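Local coordinates for protein beta subunit of photoactivated adenylyl cyclase (Beggiatoa sp. PS, PDB 5M2A) that probably makes cyclic AMP from ATP under blue light, coupling a flavin-binding BLUF photoreceptor domain to an adenylyl cyclase catalytic domain, at residues 156-161 with 274-279; 249-254 with 291-296. All blocks are in the same frame, centred on the assembly; numbering follows the deposited sequence.

In the fold
Both contacts lie in the cyclase catalytic domain. Strand 150-161 comes first in the chain. Contact 1 (156-161 with 274-279) sets helix 274-285 against it and closes a long loop of 112 residues. Strand 247-258 lies within that loop and pairs with strand 150-161 in the same sheet. Contact 2 (249-254 with 291-296) closes a shorter loop of 36 residues by adding strand 293-296 to the far edge of strand 247-258. The two loops cross: helix 274-285 lies between the segments of contact 2. The contacts meet at S252, whose OG probably hydrogen-bonds to A275 O of the helix. Together they tie three sheet strands to one helix.

Contact 1 of 2, residues 156-161 with 274-279; sequences IFFSDI and DAVNVA. With MG (magnesium ion), chain G.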
loop_
_atom_site.group_PDB
_atom_site.type_symbol
_atom_site.label_atom_id
_atom_site.label_comp_id
_atom_site.label_asym_id
_atom_site.label_seq_id
_atom_site.Cartn_x
_atom_site.Cartn_y
_atom_site.Cartn_z
ATOM N N ILE A 156 -5.819 15.578 -8.375
ATOM C CA ILE A 156 -5.202 14.275 -8.561
ATOM C C ILE A 156 -3.986 14.462 -9.453
ATOM O O ILE A 156 -4.059 15.137 -10.483
ATOM C CB ILE A 156 -6.197 13.266 -9.166
ATOM C CG1 ILE A 156 -7.448 13.183 -8.291
ATOM C CG2 ILE A 156 -5.560 11.888 -9.280
ATOM C CD1 ILE A 156 -7.188 12.569 -6.908
ATOM N N PHE A 157 -2.878 13.847 -9.056
ATOM C CA PHE A 157 -1.593 13.951 -9.728
ATOM C C PHE A 157 -1.233 12.569 -10.268
ATOM O O PHE A 157 -1.325 11.580 -9.543
ATOM C CB PHE A 157 -0.558 14.480 -8.707
ATOM C CG PHE A 157 0.892 14.386 -9.143
ATOM C CD1 PHE A 157 1.554 13.164 -9.192
ATOM C CD2 PHE A 157 1.619 15.548 -9.395
ATOM C CE1 PHE A 157 2.899 13.086 -9.561
ATOM C CE2 PHE A 157 2.980 15.475 -9.760
ATOM C CZ PHE A 157 3.614 14.249 -9.842
ATOM N N PHE A 158 -0.839 12.495 -11.539
ATOM C CA PHE A 158 -0.251 11.282 -12.106
ATOM C C PHE A 158 1.002 11.688 -12.858
ATOM O O PHE A 158 0.960 12.625 -13.656
ATOM C CB PHE A 158 -1.197 10.563 -13.082
ATOM C CG PHE A 158 -2.193 9.659 -12.430
ATOM C CD1 PHE A 158 -1.822 8.407 -11.985
ATOM C CD2 PHE A 158 -3.512 10.045 -12.292
ATOM C CE1 PHE A 158 -2.742 7.558 -11.396
ATOM C CE2 PHE A 158 -4.440 9.197 -11.704
ATOM C CZ PHE A 158 -4.053 7.955 -11.256
ATOM N N SER A 159 2.110 10.996 -12.604
ATOM C CA SER A 159 3.313 11.206 -13.394
ATOM C C SER A 159 3.911 9.853 -13.736
ATOM O O SER A 159 3.853 8.927 -12.930
ATOM C CB SER A 159 4.335 12.068 -12.656
ATOM O OG SER A 159 4.825 11.432 -11.488
ATOM N N ASP A 160 4.478 9.726 -14.935
ATOM C CA ASP A 160 5.113 8.462 -15.290
ATOM C C ASP A 160 6.257 8.724 -16.257
ATOM O O ASP A 160 6.514 9.862 -16.659
ATOM C CB ASP A 160 4.097 7.455 -15.850
ATOM C CG ASP A 160 3.690 7.733 -17.274
ATOM O OD1 ASP A 160 3.990 8.817 -17.800
ATOM O OD2 ASP A 160 3.057 6.838 -17.870
ATOM N N ILE A 161 6.928 7.651 -16.638
ATOM C CA ILE A 161 8.219 7.732 -17.311
ATOM C C ILE A 161 8.019 7.682 -18.817
ATOM O O ILE A 161 7.354 6.775 -19.335
ATOM C CB ILE A 161 9.131 6.588 -16.848
ATOM C CG1 ILE A 161 9.413 6.737 -15.351
ATOM C CG2 ILE A 161 10.396 6.565 -17.667
ATOM C CD1 ILE A 161 10.283 5.615 -14.771
ATOM N N ASP A 274 -14.173 10.642 -11.203
ATOM C CA ASP A 274 -13.775 10.980 -12.569
ATOM C C ASP A 274 -12.386 11.587 -12.617
ATOM O O ASP A 274 -11.628 11.350 -13.562
ATOM C CB ASP A 274 -14.784 11.954 -13.175
ATOM C CG ASP A 274 -15.761 11.273 -14.092
ATOM O OD1 ASP A 274 -15.364 10.278 -14.730
ATOM O OD2 ASP A 274 -16.919 11.734 -14.173
ATOM N N ALA A 275 -12.035 12.381 -11.605
ATOM C CA ALA A 275 -10.758 13.084 -11.626
ATOM C C ALA A 275 -9.583 12.124 -11.720
ATOM O O ALA A 275 -8.546 12.472 -12.298
ATOM C CB ALA A 275 -10.636 13.966 -10.385
ATOM N N VAL A 276 -9.712 10.915 -11.161
ATOM C CA VAL A 276 -8.607 9.961 -11.232
ATOM C C VAL A 276 -8.340 9.572 -12.681
ATOM O O VAL A 276 -7.197 9.620 -13.156
ATOM C CB VAL A 276 -8.901 8.726 -10.361
ATOM C CG1 VAL A 276 -7.802 7.683 -10.529
ATOM C CG2 VAL A 276 -9.051 9.127 -8.898
ATOM N N ASN A 277 -9.390 9.176 -13.403
ATOM C CA ASN A 277 -9.223 8.808 -14.805
ATOM C C ASN A 277 -8.737 9.992 -15.635
ATOM O O ASN A 277 -7.896 9.831 -16.525
ATOM C CB ASN A 277 -10.535 8.264 -15.367
ATOM C CG ASN A 277 -10.442 7.943 -16.846
ATOM O OD1 ASN A 277 -9.445 7.385 -17.307
ATOM N ND2 ASN A 277 -11.474 8.310 -17.602
ATOM N N VAL A 278 -9.261 11.190 -15.362
ATOM C CA VAL A 278 -8.884 12.353 -16.167
ATOM C C VAL A 278 -7.407 12.668 -15.989
ATOM O O VAL A 278 -6.700 12.942 -16.966
ATOM C CB VAL A 278 -9.765 13.568 -15.831
ATOM C CG1 VAL A 278 -9.242 14.804 -16.562
ATOM C CG2 VAL A 278 -11.191 13.301 -16.234
ATOM N N ALA A 279 -6.905 12.618 -14.749
ATOM C CA ALA A 279 -5.500 12.926 -14.524
ATOM C C ALA A 279 -4.606 11.931 -15.252
ATOM O O ALA A 279 -3.596 12.316 -15.848
ATOM C CB ALA A 279 -5.196 12.946 -13.025
HETATM MG MG MG G . 5.337 5.288 -18.963
HETATM O O HOH W 1 5.189 5.419 -21.093
#
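I156 and F158 reach helix 274-285 through their first torsions. In F158, CG stands opposite the carbonyl carbon (chi1 -83°), and the ring extends to V276 and A279. In I156, CG1 has the same placement (chi1 -56°), while CG2 lies anti to the backbone N; the two branches meet different residues of the helix. CG1 of I156 touches A275 CB at 3.9 Å. Its CG2 lies 3.9 Å from A279 CB. This methyl of A279 also sits at the edge of the F158 ring, close to its plane, with CB 3.4 Å from CD2. At the far end of the ring, F158 CZ meets V276 CG1 at 3.8 Å, also along the edge. F158 CE2 comes 3.1 Å from V276 O. The helix runs at 28° to the strand, its axis 7.8 Å away. The short side chains of A275 and A279 allow the strand to come close. Replacing F158 by alanine would probably open a gap between strand and helix and leave V276 CG1 and the A279 methyl without their ring neighbour. M207 of strand 205-211 touches both F158 and V276, so the packing continues across the sheet. Further along the strand is the magnesium site seen in this structure. I161 O binds the ion at 2.5 Å, a water binds it too, and D160 and D204 complete the site. D160 also forms a salt bridge with R287. No hydrogen bond crosses between the two segments. The contact is therefore apolar packing that seats the helix on the sheet, on the same strand and just before the residues that reach the metal.

Contact 2 of 2, residues 249-254 with 291-296; sequences IGLSYG and YALAFT
Strands 247-258 and 293-296 are parallel neighbours in the central sheet of the cyclase domain. Strand 247-258 belongs to the ferredoxin-like core of class III cyclases, and strand 293-296 extends the sheet beyond it. I249 N donates to A292 O at 2.8 Å, A294 N to I249 O at 2.9 Å, and L251 N to A294 O at 2.9 Å. The next bond, T296 N to L251 O, is weak at 3.3 Å. A294 O also receives a CA-H contact from G250. On one face, L293 CG lies anti to its backbone N (chi1 168°), which brings CD1 over to the neighbouring strand. There L293 CD1 touches both I249 CG2 (3.8 Å) and L251 CG (3.9 Å). L251 CB and F295 CB meet at 3.6 Å. The F295 ring leads away from strand 247-258, with L293 CG at its edge. I219 of helix 215-235 touches both L251 and F295, so this helix covers the face. S252 instead meets helix 274-285, where A275 is the partner of its OG. T296 takes the N-cap position of helix 297-301; its OG1 makes a weak hydrogen bond to V299 N. A water links T296 OG1 to Y253 O, 2.7 Å from the latter. The backbone bonds thus fix the parallel register, I249, L251, L293 and the CB of F295 pack on one face, and T296 adds a weak last bond, a helix cap and a water bridge.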
loop_
_atom_site.group_PDB
_atom_site.type_symbol
_atom_site.label_atom_id
_atom_site.label_comp_id
_atom_site.label_asym_id
_atom_site.label_seq_id
_atom_site.Cartn_x
_atom_site.Cartn_y
_atom_site.Cartn_z
ATOM N N ILE A 249 3.324 14.624 -16.873
ATOM C CA ILE A 249 2.516 14.770 -15.669
ATOM C C ILE A 249 1.136 15.261 -16.054
ATOM O O ILE A 249 1.010 16.168 -16.882
ATOM C CB ILE A 249 3.171 15.721 -14.648
ATOM C CG1 ILE A 249 4.571 15.192 -14.299
ATOM C CG2 ILE A 249 2.311 15.845 -13.391
ATOM C CD1 ILE A 249 5.428 16.108 -13.442
ATOM N N GLY A 250 0.111 14.661 -15.460
ATOM C CA GLY A 250 -1.259 15.141 -15.610
ATOM C C GLY A 250 -1.843 15.500 -14.258
ATOM O O GLY A 250 -1.569 14.831 -13.258
ATOM N N LEU A 251 -2.653 16.559 -14.233
ATOM C CA LEU A 251 -3.351 16.958 -13.019
ATOM C C LEU A 251 -4.823 17.164 -13.317
ATOM O O LEU A 251 -5.186 17.730 -14.355
ATOM C CB LEU A 251 -2.788 18.252 -12.447
ATOM C CG LEU A 251 -1.284 18.409 -12.255
ATOM C CD1 LEU A 251 -0.996 19.839 -11.849
ATOM C CD2 LEU A 251 -0.771 17.444 -11.202
ATOM N N SER A 252 -5.676 16.750 -12.385
ATOM C CA SER A 252 -7.102 16.986 -12.529
ATOM C C SER A 252 -7.633 17.482 -11.194
ATOM O O SER A 252 -6.938 17.449 -10.179
ATOM C CB SER A 252 -7.852 15.728 -12.955
ATOM O OG SER A 252 -7.803 14.774 -11.912
ATOM N N TYR A 253 -8.859 17.987 -11.219
ATOM C CA TYR A 253 -9.506 18.487 -10.014
ATOM C C TYR A 253 -10.953 18.034 -10.009
ATOM O O TYR A 253 -11.650 18.166 -11.021
ATOM C CB TYR A 253 -9.445 20.013 -9.947
ATOM C CG TYR A 253 -10.193 20.583 -8.766
ATOM C CD1 TYR A 253 -9.763 20.332 -7.467
ATOM C CD2 TYR A 253 -11.317 21.369 -8.944
ATOM C CE1 TYR A 253 -10.435 20.860 -6.380
ATOM C CE2 TYR A 253 -11.997 21.903 -7.857
ATOM C CZ TYR A 253 -11.552 21.637 -6.581
ATOM O OH TYR A 253 -12.219 22.168 -5.498
ATOM N N GLY A 254 -11.418 17.519 -8.881
ATOM C CA GLY A 254 -12.817 17.149 -8.836
ATOM C C GLY A 254 -13.161 16.490 -7.525
ATOM O O GLY A 254 -12.327 16.373 -6.619
ATOM N N TYR A 291 4.430 20.150 -24.226
ATOM C CA TYR A 291 4.535 20.442 -22.806
ATOM C C TYR A 291 4.503 19.138 -22.024
ATOM O O TYR A 291 3.789 18.201 -22.385
ATOM C CB TYR A 291 3.376 21.330 -22.309
ATOM C CG TYR A 291 3.293 22.640 -23.041
ATOM C CD1 TYR A 291 2.628 22.739 -24.253
ATOM C CD2 TYR A 291 3.899 23.775 -22.525
ATOM C CE1 TYR A 291 2.565 23.931 -24.934
ATOM C CE2 TYR A 291 3.849 24.979 -23.207
ATOM C CZ TYR A 291 3.176 25.046 -24.405
ATOM O OH TYR A 291 3.110 26.230 -25.086
ATOM N N ALA A 292 5.250 19.108 -20.924
ATOM C CA ALA A 292 5.376 17.919 -20.084
ATOM C C ALA A 292 4.366 17.875 -18.943
ATOM O O ALA A 292 4.386 16.927 -18.143
ATOM C CB ALA A 292 6.794 17.838 -19.521
ATOM N N LEU A 293 3.506 18.886 -18.836
ATOM C CA LEU A 293 2.488 18.974 -17.797
ATOM C C LEU A 293 1.172 19.357 -18.454
ATOM O O LEU A 293 1.128 20.307 -19.234
ATOM C CB LEU A 293 2.869 20.022 -16.747
ATOM C CG LEU A 293 1.796 20.448 -15.750
ATOM C CD1 LEU A 293 1.426 19.264 -14.872
ATOM C CD2 LEU A 293 2.298 21.615 -14.912
ATOM N N ALA A 294 0.105 18.633 -18.145
ATOM C CA ALA A 294 -1.212 18.988 -18.657
ATOM C C ALA A 294 -2.236 18.897 -17.541
ATOM O O ALA A 294 -2.189 17.969 -16.734
ATOM C CB ALA A 294 -1.637 18.076 -19.815
ATOM N N PHE A 295 -3.182 19.839 -17.506
ATOM C CA PHE A 295 -4.155 19.813 -16.428
ATOM C C PHE A 295 -5.472 20.431 -16.882
ATOM O O PHE A 295 -5.584 21.021 -17.967
ATOM C CB PHE A 295 -3.600 20.489 -15.156
ATOM C CG PHE A 295 -3.049 21.866 -15.382
ATOM C CD1 PHE A 295 -3.901 22.951 -15.530
ATOM C CD2 PHE A 295 -1.672 22.077 -15.419
ATOM C CE1 PHE A 295 -3.399 24.230 -15.736
ATOM C CE2 PHE A 295 -1.165 23.357 -15.632
ATOM C CZ PHE A 295 -2.021 24.425 -15.788
ATOM N N THR A 296 -6.485 20.257 -16.039
ATOM C CA THR A 296 -7.841 20.686 -16.354
ATOM C C THR A 296 -8.074 22.140 -15.970
ATOM O O THR A 296 -7.297 22.749 -15.233
ATOM C CB THR A 296 -8.866 19.810 -15.635
ATOM O OG1 THR A 296 -8.669 19.924 -14.220
ATOM C CG2 THR A 296 -8.711 18.354 -16.045
HETATM O O HOH W 2 -11.013 19.659 -13.169
#